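Local atomic coordinates of SusD homolog (Bacteroides thetaiotaomicron VPI-5482, PDB entry 3IHV), a protein that probably binds glycans at the outer membrane as a SusD-family lipoprotein, helping to deliver them to a partner transporter for uptake. Residues A[304-309]-A[364-369]; A[318-323]-A[429-434]; A[397-402]-A[457-462]. All coordinates share one frame; numbering follows the deposited sequence.

Contact 1: residues A[304-309]-A[364-369]; sequences VVHTFV and QNYTPA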
loop_
_atom_site.group_PDB
_atom_site.type_symbol
_atom_site.label_atom_id
_atom_site.label_comp_id
_atom_site.label_asym_id
_atom_site.label_seq_id
_atom_site.Cartn_x
_atom_site.Cartn_y
_atom_site.Cartn_z
ATOM N N VAL A 304 0.765 -16.469 -3.930
ATOM C CA VAL A 304 0.534 -15.906 -5.255
ATOM C C VAL A 304 -0.443 -16.753 -6.052
ATOM O O VAL A 304 -0.291 -17.984 -6.145
ATOM C CB VAL A 304 1.858 -15.774 -6.062
ATOM C CG1 VAL A 304 1.585 -15.187 -7.478
ATOM C CG2 VAL A 304 2.890 -14.955 -5.282
ATOM N N VAL A 305 -1.444 -16.102 -6.650
ATOM C CA VAL A 305 -2.417 -16.828 -7.462
ATOM C C VAL A 305 -1.702 -17.368 -8.695
ATOM O O VAL A 305 -1.099 -16.598 -9.448
ATOM C CB VAL A 305 -3.622 -15.947 -7.782
ATOM C CG1 VAL A 305 -4.601 -16.645 -8.763
ATOM C CG2 VAL A 305 -4.372 -15.530 -6.457
ATOM N N HIS A 306 -1.766 -18.678 -8.938
ATOM C CA HIS A 306 -0.910 -19.230 -9.997
ATOM C C HIS A 306 -1.230 -18.767 -11.422
ATOM O O HIS A 306 -0.331 -18.661 -12.254
ATOM C CB HIS A 306 -0.779 -20.741 -9.953
ATOM C CG HIS A 306 0.468 -21.205 -10.621
ATOM N ND1 HIS A 306 1.714 -20.903 -10.116
ATOM C CD2 HIS A 306 0.673 -21.861 -11.787
ATOM C CE1 HIS A 306 2.635 -21.417 -10.916
ATOM N NE2 HIS A 306 2.028 -22.006 -11.936
ATOM N N THR A 307 -2.498 -18.469 -11.701
ATOM C CA THR A 307 -2.852 -17.946 -13.009
ATOM C C THR A 307 -2.141 -16.604 -13.318
ATOM O O THR A 307 -1.833 -16.311 -14.482
ATOM C CB THR A 307 -4.337 -17.860 -13.158
ATOM O OG1 THR A 307 -4.902 -17.316 -11.971
ATOM C CG2 THR A 307 -4.951 -19.305 -13.387
ATOM N N PHE A 308 -1.872 -15.801 -12.295
ATOM C CA PHE A 308 -1.081 -14.584 -12.457
ATOM C C PHE A 308 0.329 -14.954 -12.918
ATOM O O PHE A 308 0.875 -14.354 -13.874
ATOM C CB PHE A 308 -1.072 -13.792 -11.143
ATOM C CG PHE A 308 -0.243 -12.521 -11.177
ATOM C CD1 PHE A 308 -0.429 -11.578 -12.168
ATOM C CD2 PHE A 308 0.678 -12.233 -10.157
ATOM C CE1 PHE A 308 0.288 -10.412 -12.167
ATOM C CE2 PHE A 308 1.394 -11.065 -10.174
ATOM C CZ PHE A 308 1.202 -10.171 -11.182
ATOM N N VAL A 309 0.922 -15.935 -12.228
ATOM C CA VAL A 309 2.221 -16.467 -12.614
ATOM C C VAL A 309 2.212 -16.915 -14.070
ATOM O O VAL A 309 3.135 -16.565 -14.832
ATOM C CB VAL A 309 2.699 -17.644 -11.727
ATOM C CG1 VAL A 309 4.018 -18.256 -12.296
ATOM C CG2 VAL A 309 2.832 -17.232 -10.271
ATOM N N GLN A 364 0.831 -23.520 -5.457
ATOM C CA GLN A 364 -0.044 -22.606 -4.760
ATOM C C GLN A 364 0.620 -21.924 -3.564
ATOM O O GLN A 364 0.073 -20.957 -3.002
ATOM C CB GLN A 364 -1.323 -23.341 -4.317
ATOM C CG GLN A 364 -2.108 -23.944 -5.485
ATOM C CD GLN A 364 -3.278 -24.804 -5.011
ATOM O OE1 GLN A 364 -4.430 -24.510 -5.316
ATOM N NE2 GLN A 364 -2.969 -25.882 -4.255
ATOM N N ASN A 365 1.802 -22.419 -3.178
ATOM C CA ASN A 365 2.528 -21.898 -2.037
ATOM C C ASN A 365 3.564 -20.824 -2.388
ATOM O O ASN A 365 4.196 -20.306 -1.471
ATOM C CB ASN A 365 3.162 -23.026 -1.235
ATOM C CG ASN A 365 2.148 -23.806 -0.434
ATOM O OD1 ASN A 365 1.196 -23.231 0.085
ATOM N ND2 ASN A 365 2.391 -25.101 -0.262
ATOM N N TYR A 366 3.746 -20.495 -3.671
ATOM C CA TYR A 366 4.629 -19.394 -4.073
ATOM C C TYR A 366 4.234 -18.155 -3.273
ATOM O O TYR A 366 3.048 -17.961 -2.936
ATOM C CB TYR A 366 4.454 -19.002 -5.548
ATOM C CG TYR A 366 4.999 -19.896 -6.644
ATOM C CD1 TYR A 366 5.426 -21.207 -6.409
ATOM C CD2 TYR A 366 5.000 -19.429 -7.961
ATOM C CE1 TYR A 366 5.892 -21.997 -7.448
ATOM C CE2 TYR A 366 5.436 -20.185 -8.981
ATOM C CZ TYR A 366 5.864 -21.487 -8.736
ATOM O OH TYR A 366 6.322 -22.254 -9.765
ATOM N N THR A 367 5.224 -17.302 -3.004
ATOM C CA THR A 367 5.036 -16.092 -2.210
ATOM C C THR A 367 5.588 -14.885 -2.972
ATOM O O THR A 367 6.212 -15.030 -4.028
ATOM C CB THR A 367 5.812 -16.184 -0.874
ATOM O OG1 THR A 367 7.238 -16.292 -1.147
ATOM C CG2 THR A 367 5.352 -17.398 -0.065
ATOM N N PRO A 368 5.359 -13.687 -2.437
ATOM C CA PRO A 368 6.120 -12.580 -3.012
ATOM C C PRO A 368 7.612 -12.805 -2.717
ATOM O O PRO A 368 7.963 -13.512 -1.758
ATOM C CB PRO A 368 5.603 -11.357 -2.214
ATOM C CG PRO A 368 4.318 -11.817 -1.538
ATOM C CD PRO A 368 4.433 -13.262 -1.378
ATOM N N ALA A 369 8.488 -12.217 -3.539
ATOM C CA ALA A 369 9.935 -12.265 -3.323
ATOM C C ALA A 369 10.498 -10.873 -3.041
ATOM O O ALA A 369 11.679 -10.719 -2.775
ATOM C CB ALA A 369 10.640 -12.863 -4.526
HETATM O O HOH W 1 -1.915 -19.523 -4.427
#
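His306 turns the edge of its imidazole toward the face of the Tyr366 ring, an offset edge-to-face pair with centroids 5.2 Å apart and planes at 76°. The pair joins the N-terminal turn of helix 306-313 to the loop that leads into strand 367-368, an edge strand of a small antiparallel sheet, within the largely helical SusD fold. His306 CE1 makes the closest approach, 3.6 Å from Tyr366 CE2, and that tyrosine carbon lies near the imidazole plane. With CG anti to the backbone N (chi1 -156°), the imidazole reaches across to the tyrosine from the first turn of the helix. One turn on, Val309 crosses the tyrosine at about a right angle, its CG2 3.9 Å from Tyr366 CD2. The phenol is tied down at its far end, where OH hydrogen-bonds Asp353, and its ring also packs on Ile325 and Asn327 of the neighbouring strand.

Behind the rings the backbones meet directly, Val304 N donating to Tyr366 O over 2.9 Å. The valine side chain points the same way: Val304 CB faces Tyr366 CB, while Val304 CG2 lies beside the peptide between Thr367 and Pro368, 3.6 Å from Thr367 O. Val304 also packs on Phe465, as does Pro368. Val305 then takes the N-cap position of the helix, and its backbone bonds with Ile51. On the facing segment, Gln364 OE1 accepts from Asn501 N, and the Gln364 backbone takes part in the contact through a water bridge: a single water donates to both Val304 O and Gln364 O, each 2.8 Å from the water oxygen.

Contact 2: residues A[318-323]-A[429-434]; sequences DIRRDL and RGYGNP
Ile319 N donates to Gly430 O over 2.9 Å, joining the turn before helix 320-324 to the last turn of helix 417-430. That second helix ends in a Schellman motif: Gly432, with positive phi, is its C-prime residue, and Gly432 N bonds back to Arg429 O.

Asp318 lies over the phenol of Tyr431. Its CB makes a CH-pi contact 4.0 Å from the ring centroid and 27° off the normal, and CA also sits over the ring. The carboxylate is turned back to its own chain, CG being anti to the backbone N (chi1 -174°). Asp318 OD1 takes two bonds, a capping bond from Arg320 N on its anti side and an almost straight one from Arg320 NE on its syn side, 3.0 Å away. Arg320 NH2 reaches OD2 from above the carboxylate plane, completing a side-on salt bridge; OD2 also accepts from Trp312 NE1. With an alanine at this position, the Arg320 backbone N would probably lose its cap, and NE and NH2 their carboxylate, so that the guanidinium would be held mainly through NH1.

Held this way, Arg320 lays one guanidinium face over Gly430, with Arg320 NE 3.6 Å from Gly430 CA. A side chain at Gly430 would run into NE, so the close approach depends on there being none. NH1 makes salt bridges to Glu458 and Glu462, which fix the group from its other end. Ile319 extends its CD1 to 4.0 Å from Gly432 CA. The tyrosine hydroxyl and the aspartate share a water, which accepts from Tyr431 OH at 2.8 Å and donates to Asp318 OD2 at 2.7 Å.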
loop_
_atom_site.group_PDB
_atom_site.type_symbol
_atom_site.label_atom_id
_atom_site.label_comp_id
_atom_site.label_asym_id
_atom_site.label_seq_id
_atom_site.Cartn_x
_atom_site.Cartn_y
_atom_site.Cartn_z
ATOM N N ASP A 318 10.578 -9.742 -19.115
ATOM C CA ASP A 318 10.208 -8.853 -18.010
ATOM C C ASP A 318 10.937 -9.332 -16.756
ATOM O O ASP A 318 10.587 -10.396 -16.189
ATOM C CB ASP A 318 8.700 -8.909 -17.825
ATOM C CG ASP A 318 8.193 -7.921 -16.815
ATOM O OD1 ASP A 318 8.970 -7.513 -15.912
ATOM O OD2 ASP A 318 6.988 -7.591 -16.902
ATOM N N ILE A 319 11.921 -8.548 -16.314
ATOM C CA ILE A 319 12.760 -8.941 -15.172
ATOM C C ILE A 319 12.047 -8.807 -13.829
ATOM O O ILE A 319 12.525 -9.296 -12.813
ATOM C CB ILE A 319 14.136 -8.197 -15.138
ATOM C CG1 ILE A 319 13.979 -6.722 -14.766
ATOM C CG2 ILE A 319 14.888 -8.441 -16.472
ATOM C CD1 ILE A 319 15.292 -6.053 -14.375
ATOM N N ARG A 320 10.905 -8.147 -13.816
ATOM C CA ARG A 320 10.209 -7.934 -12.570
ATOM C C ARG A 320 9.587 -9.206 -12.067
ATOM O O ARG A 320 9.352 -9.319 -10.885
ATOM C CB ARG A 320 9.115 -6.920 -12.731
ATOM C CG ARG A 320 9.620 -5.530 -13.068
ATOM C CD ARG A 320 8.492 -4.600 -13.444
ATOM N NE ARG A 320 7.863 -5.024 -14.701
ATOM C CZ ARG A 320 6.921 -4.327 -15.349
ATOM N NH1 ARG A 320 6.492 -3.169 -14.891
ATOM N NH2 ARG A 320 6.409 -4.775 -16.466
ATOM N N ARG A 321 9.281 -10.131 -12.969
ATOM C CA ARG A 321 8.576 -11.368 -12.598
ATOM C C ARG A 321 9.340 -12.163 -11.530
ATOM O O ARG A 321 8.810 -12.406 -10.465
ATOM C CB ARG A 321 8.279 -12.208 -13.822
ATOM C CG ARG A 321 7.495 -13.540 -13.527
ATOM C CD ARG A 321 7.200 -14.376 -14.804
ATOM N NE ARG A 321 8.477 -14.611 -15.456
ATOM C CZ ARG A 321 8.956 -13.949 -16.506
ATOM N NH1 ARG A 321 8.243 -13.004 -17.146
ATOM N NH2 ARG A 321 10.173 -14.227 -16.914
ATOM N N ASP A 322 10.574 -12.513 -11.812
ATOM C CA ASP A 322 11.404 -13.234 -10.842
ATOM C C ASP A 322 11.794 -12.410 -9.608
ATOM O O ASP A 322 12.127 -12.989 -8.567
ATOM C CB ASP A 322 12.658 -13.786 -11.515
ATOM C CG ASP A 322 12.329 -14.815 -12.559
ATOM O OD1 ASP A 322 11.350 -15.570 -12.379
ATOM O OD2 ASP A 322 13.041 -14.874 -13.567
ATOM N N LEU A 323 11.803 -11.080 -9.731
ATOM C CA LEU A 323 12.081 -10.213 -8.602
ATOM C C LEU A 323 10.881 -10.044 -7.708
ATOM O O LEU A 323 11.060 -9.686 -6.544
ATOM C CB LEU A 323 12.573 -8.844 -9.055
ATOM C CG LEU A 323 13.965 -8.862 -9.642
ATOM C CD1 LEU A 323 14.310 -7.543 -10.369
ATOM C CD2 LEU A 323 15.005 -9.122 -8.516
ATOM N N ARG A 429 12.038 0.163 -17.735
ATOM C CA ARG A 429 12.776 -0.149 -16.526
ATOM C C ARG A 429 12.503 -1.626 -16.154
ATOM O O ARG A 429 13.429 -2.344 -15.727
ATOM C CB ARG A 429 12.377 0.827 -15.405
ATOM C CG ARG A 429 13.269 0.825 -14.195
ATOM C CD ARG A 429 12.884 -0.220 -13.171
ATOM N NE ARG A 429 11.620 0.068 -12.549
ATOM C CZ ARG A 429 11.436 0.836 -11.478
ATOM N NH1 ARG A 429 12.461 1.453 -10.879
ATOM N NH2 ARG A 429 10.217 0.974 -10.988
ATOM N N GLY A 430 11.243 -2.041 -16.291
ATOM C CA GLY A 430 10.815 -3.407 -15.952
ATOM C C GLY A 430 11.440 -4.488 -16.811
ATOM O O GLY A 430 11.501 -5.656 -16.399
ATOM N N TYR A 431 11.932 -4.109 -17.995
ATOM C CA TYR A 431 12.659 -5.017 -18.882
ATOM C C TYR A 431 14.176 -4.839 -18.804
ATOM O O TYR A 431 14.927 -5.358 -19.651
ATOM C CB TYR A 431 12.146 -4.869 -20.308
ATOM C CG TYR A 431 10.849 -5.639 -20.551
ATOM C CD1 TYR A 431 9.666 -5.291 -19.919
ATOM C CD2 TYR A 431 10.816 -6.717 -21.443
ATOM C CE1 TYR A 431 8.486 -6.010 -20.135
ATOM C CE2 TYR A 431 9.656 -7.426 -21.661
ATOM C CZ TYR A 431 8.497 -7.072 -21.016
ATOM O OH TYR A 431 7.334 -7.768 -21.243
ATOM N N GLY A 432 14.636 -4.094 -17.801
ATOM C CA GLY A 432 16.074 -3.885 -17.598
ATOM C C GLY A 432 16.703 -2.872 -18.541
ATOM O O GLY A 432 17.898 -2.944 -18.836
ATOM N N ASN A 433 15.910 -1.902 -18.978
ATOM C CA ASN A 433 16.399 -0.796 -19.819
ATOM C C ASN A 433 17.076 -1.320 -21.088
ATOM O O ASN A 433 18.264 -1.056 -21.315
ATOM C CB ASN A 433 17.360 0.064 -18.991
ATOM C CG ASN A 433 16.809 0.361 -17.643
ATOM O OD1 ASN A 433 15.790 1.018 -17.543
ATOM N ND2 ASN A 433 17.468 -0.132 -16.581
ATOM N N PRO A 434 16.318 -2.075 -21.907
ATOM C CA PRO A 434 16.844 -2.620 -23.163
ATOM C C PRO A 434 17.234 -1.515 -24.109
ATOM O O PRO A 434 16.610 -0.466 -24.126
ATOM C CB PRO A 434 15.648 -3.387 -23.748
ATOM C CG PRO A 434 14.433 -2.797 -23.072
ATOM C CD PRO A 434 14.913 -2.478 -21.702
HETATM O O HOH W 2 5.459 -7.499 -19.158
#

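Contact 3: residues A[397-402]-A[457-462]; sequences YADVLL and KERSYE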
loop_
_atom_site.group_PDB
_atom_site.type_symbol
_atom_site.label_atom_id
_atom_site.label_comp_id
_atom_site.label_asym_id
_atom_site.label_seq_id
_atom_site.Cartn_x
_atom_site.Cartn_y
_atom_site.Cartn_z
ATOM N N TYR A 397 7.106 6.375 -7.384
ATOM C CA TYR A 397 6.875 7.141 -8.611
ATOM C C TYR A 397 6.356 6.297 -9.763
ATOM O O TYR A 397 5.602 6.810 -10.597
ATOM C CB TYR A 397 8.175 7.811 -8.991
ATOM C CG TYR A 397 8.165 8.780 -10.127
ATOM C CD1 TYR A 397 7.603 10.035 -9.991
ATOM C CD2 TYR A 397 8.805 8.482 -11.316
ATOM C CE1 TYR A 397 7.645 10.955 -11.015
ATOM C CE2 TYR A 397 8.856 9.395 -12.340
ATOM C CZ TYR A 397 8.278 10.648 -12.177
ATOM O OH TYR A 397 8.356 11.556 -13.189
ATOM N N ALA A 398 6.725 5.007 -9.845
ATOM C CA ALA A 398 6.195 4.181 -10.945
ATOM C C ALA A 398 4.652 4.115 -10.923
ATOM O O ALA A 398 4.008 4.075 -11.949
ATOM C CB ALA A 398 6.780 2.752 -10.903
ATOM N N ASP A 399 4.095 4.041 -9.726
ATOM C CA ASP A 399 2.626 4.007 -9.504
ATOM C C ASP A 399 2.050 5.298 -10.070
ATOM O O ASP A 399 1.057 5.302 -10.847
ATOM C CB ASP A 399 2.409 3.867 -7.991
ATOM C CG ASP A 399 0.969 3.556 -7.577
ATOM O OD1 ASP A 399 0.024 3.748 -8.362
ATOM O OD2 ASP A 399 0.798 3.136 -6.402
ATOM N N VAL A 400 2.708 6.421 -9.766
ATOM C CA VAL A 400 2.241 7.699 -10.263
ATOM C C VAL A 400 2.345 7.780 -11.794
ATOM O O VAL A 400 1.411 8.258 -12.433
ATOM C CB VAL A 400 2.947 8.906 -9.613
ATOM C CG1 VAL A 400 2.363 10.221 -10.177
ATOM C CG2 VAL A 400 2.817 8.864 -8.053
ATOM N N LEU A 401 3.430 7.269 -12.382
ATOM C CA LEU A 401 3.514 7.264 -13.853
ATOM C C LEU A 401 2.339 6.465 -14.429
ATOM O O LEU A 401 1.706 6.881 -15.390
ATOM C CB LEU A 401 4.824 6.678 -14.372
ATOM C CG LEU A 401 6.062 7.552 -14.157
ATOM C CD1 LEU A 401 7.378 6.815 -14.525
ATOM C CD2 LEU A 401 5.958 8.878 -14.912
ATOM N N LEU A 402 2.056 5.319 -13.819
ATOM C CA LEU A 402 0.955 4.491 -14.345
ATOM C C LEU A 402 -0.400 5.203 -14.150
ATOM O O LEU A 402 -1.277 5.151 -15.033
ATOM C CB LEU A 402 0.964 3.116 -13.706
ATOM C CG LEU A 402 2.167 2.237 -14.066
ATOM C CD1 LEU A 402 2.105 0.858 -13.416
ATOM C CD2 LEU A 402 2.280 2.077 -15.580
ATOM N N LYS A 457 -3.306 -4.020 -16.365
ATOM C CA LYS A 457 -2.394 -5.145 -16.261
ATOM C C LYS A 457 -1.008 -4.705 -15.771
ATOM O O LYS A 457 -0.370 -5.370 -14.911
ATOM C CB LYS A 457 -2.274 -5.866 -17.621
ATOM C CG LYS A 457 -1.427 -7.103 -17.552
ATOM C CD LYS A 457 -1.500 -7.930 -18.863
ATOM C CE LYS A 457 -0.799 -7.231 -19.980
ATOM N NZ LYS A 457 -0.680 -8.146 -21.135
ATOM N N GLU A 458 -0.526 -3.586 -16.306
ATOM C CA GLU A 458 0.813 -3.088 -15.929
ATOM C C GLU A 458 0.905 -2.846 -14.440
ATOM O O GLU A 458 1.948 -3.067 -13.832
ATOM C CB GLU A 458 1.155 -1.817 -16.711
ATOM C CG GLU A 458 2.591 -1.465 -16.621
ATOM C CD GLU A 458 3.488 -2.495 -17.302
ATOM O OE1 GLU A 458 3.050 -3.088 -18.322
ATOM O OE2 GLU A 458 4.622 -2.712 -16.812
ATOM N N ARG A 459 -0.188 -2.373 -13.836
ATOM C CA ARG A 459 -0.221 -2.170 -12.399
ATOM C C ARG A 459 0.055 -3.451 -11.628
ATOM O O ARG A 459 0.749 -3.414 -10.583
ATOM C CB ARG A 459 -1.543 -1.520 -11.954
ATOM C CG ARG A 459 -1.692 -0.073 -12.464
ATOM C CD ARG A 459 -2.932 0.587 -11.893
ATOM N NE ARG A 459 -2.822 0.835 -10.451
ATOM C CZ ARG A 459 -2.077 1.791 -9.904
ATOM N NH1 ARG A 459 -1.335 2.634 -10.645
ATOM N NH2 ARG A 459 -2.020 1.868 -8.588
ATOM N N SER A 460 -0.447 -4.587 -12.130
ATOM C CA SER A 460 -0.131 -5.861 -11.498
ATOM C C SER A 460 1.338 -6.193 -11.665
ATOM O O SER A 460 1.989 -6.587 -10.696
ATOM C CB SER A 460 -1.040 -6.987 -12.004
ATOM O OG SER A 460 -0.715 -7.419 -13.304
ATOM N N TYR A 461 1.898 -6.014 -12.866
ATOM C CA TYR A 461 3.322 -6.317 -13.115
ATOM C C TYR A 461 4.280 -5.382 -12.391
ATOM O O TYR A 461 5.366 -5.812 -11.958
ATOM C CB TYR A 461 3.632 -6.352 -14.619
ATOM C CG TYR A 461 2.889 -7.436 -15.407
ATOM C CD1 TYR A 461 2.396 -8.589 -14.794
ATOM C CD2 TYR A 461 2.813 -7.368 -16.782
ATOM C CE1 TYR A 461 1.785 -9.591 -15.524
ATOM C CE2 TYR A 461 2.230 -8.383 -17.528
ATOM C CZ TYR A 461 1.717 -9.487 -16.894
ATOM O OH TYR A 461 1.131 -10.482 -17.642
ATOM N N GLU A 462 3.862 -4.128 -12.199
ATOM C CA GLU A 462 4.743 -3.178 -11.549
ATOM C C GLU A 462 4.668 -3.206 -10.030
ATOM O O GLU A 462 5.704 -3.113 -9.336
ATOM C CB GLU A 462 4.432 -1.754 -12.036
ATOM C CG GLU A 462 5.337 -0.688 -11.408
ATOM C CD GLU A 462 6.831 -0.885 -11.671
ATOM O OE1 GLU A 462 7.228 -1.583 -12.668
ATOM O OE2 GLU A 462 7.632 -0.379 -10.837
#
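Asp399 and Arg459 form a buried salt bridge between two antiparallel helices, 397-412 and 448-463. The grip is end-on: Arg459 NH1 and NH2 both donate to the single oxygen Asp399 OD1, at 2.9 and 2.8 Å respectively. OD1 lies close to the guanidinium plane, yet both nitrogens come from the same face of the carboxylate, well out of its plane, and the two flat groups are turned 48° apart. The arginine chain bends at its third torsion (chi3 69°), carrying the guanidinium across to the aspartate. Each partner has a second ion: OD2 of Asp399 pairs with Lys204, and NE of Arg459 with Asp472.

Leu402, one turn beyond the aspartate, packs between the helices. Its CD2 meets Glu458 CG at 3.7 Å, crossing that side chain at about a right angle, while Leu402 CD1 rests 3.8 Å from Glu462 CB. Both glutamates therefore offer their aliphatic carbons to the leucine. Ala398 packs against the end of Glu462, a tight contact with Ala398 CB 3.2 Å from Glu462 OE2. The axes of the two short segments run 10.5 Å apart at 173°, and Ile423 of helix 417-430 also touches Leu402 and Glu458.

The glutamate carboxylates have arginine partners: Glu458 pairs with Arg320 and Arg427, Glu462 with Arg320, Arg396 and Arg429. So many acids buried among basic partners are consistent with a balance of charge, one that would probably keep these carboxylates ionised despite their burial.

All three contacts belong to the C-terminal, SusD-family part of the chain. Contact 1 closes before contact 3 opens, while contact 2 alternates with each of them along the chain. Helices 306-313 and 320-324 follow one another, as do 397-412, 417-430 and 448-463, so contact 2 ties the first group to the second. Contacts 2 and 3 are centred 13 Å apart, with Arg320 as the link between them. Contact 1 lies 18 Å from contact 2 and 19 Å from contact 3, centre to centre; it meets them by packing, Ala369 against Leu323 and Phe308 against Ser460 and Tyr461. Together they bring these five helices and strand 367-368 side by side.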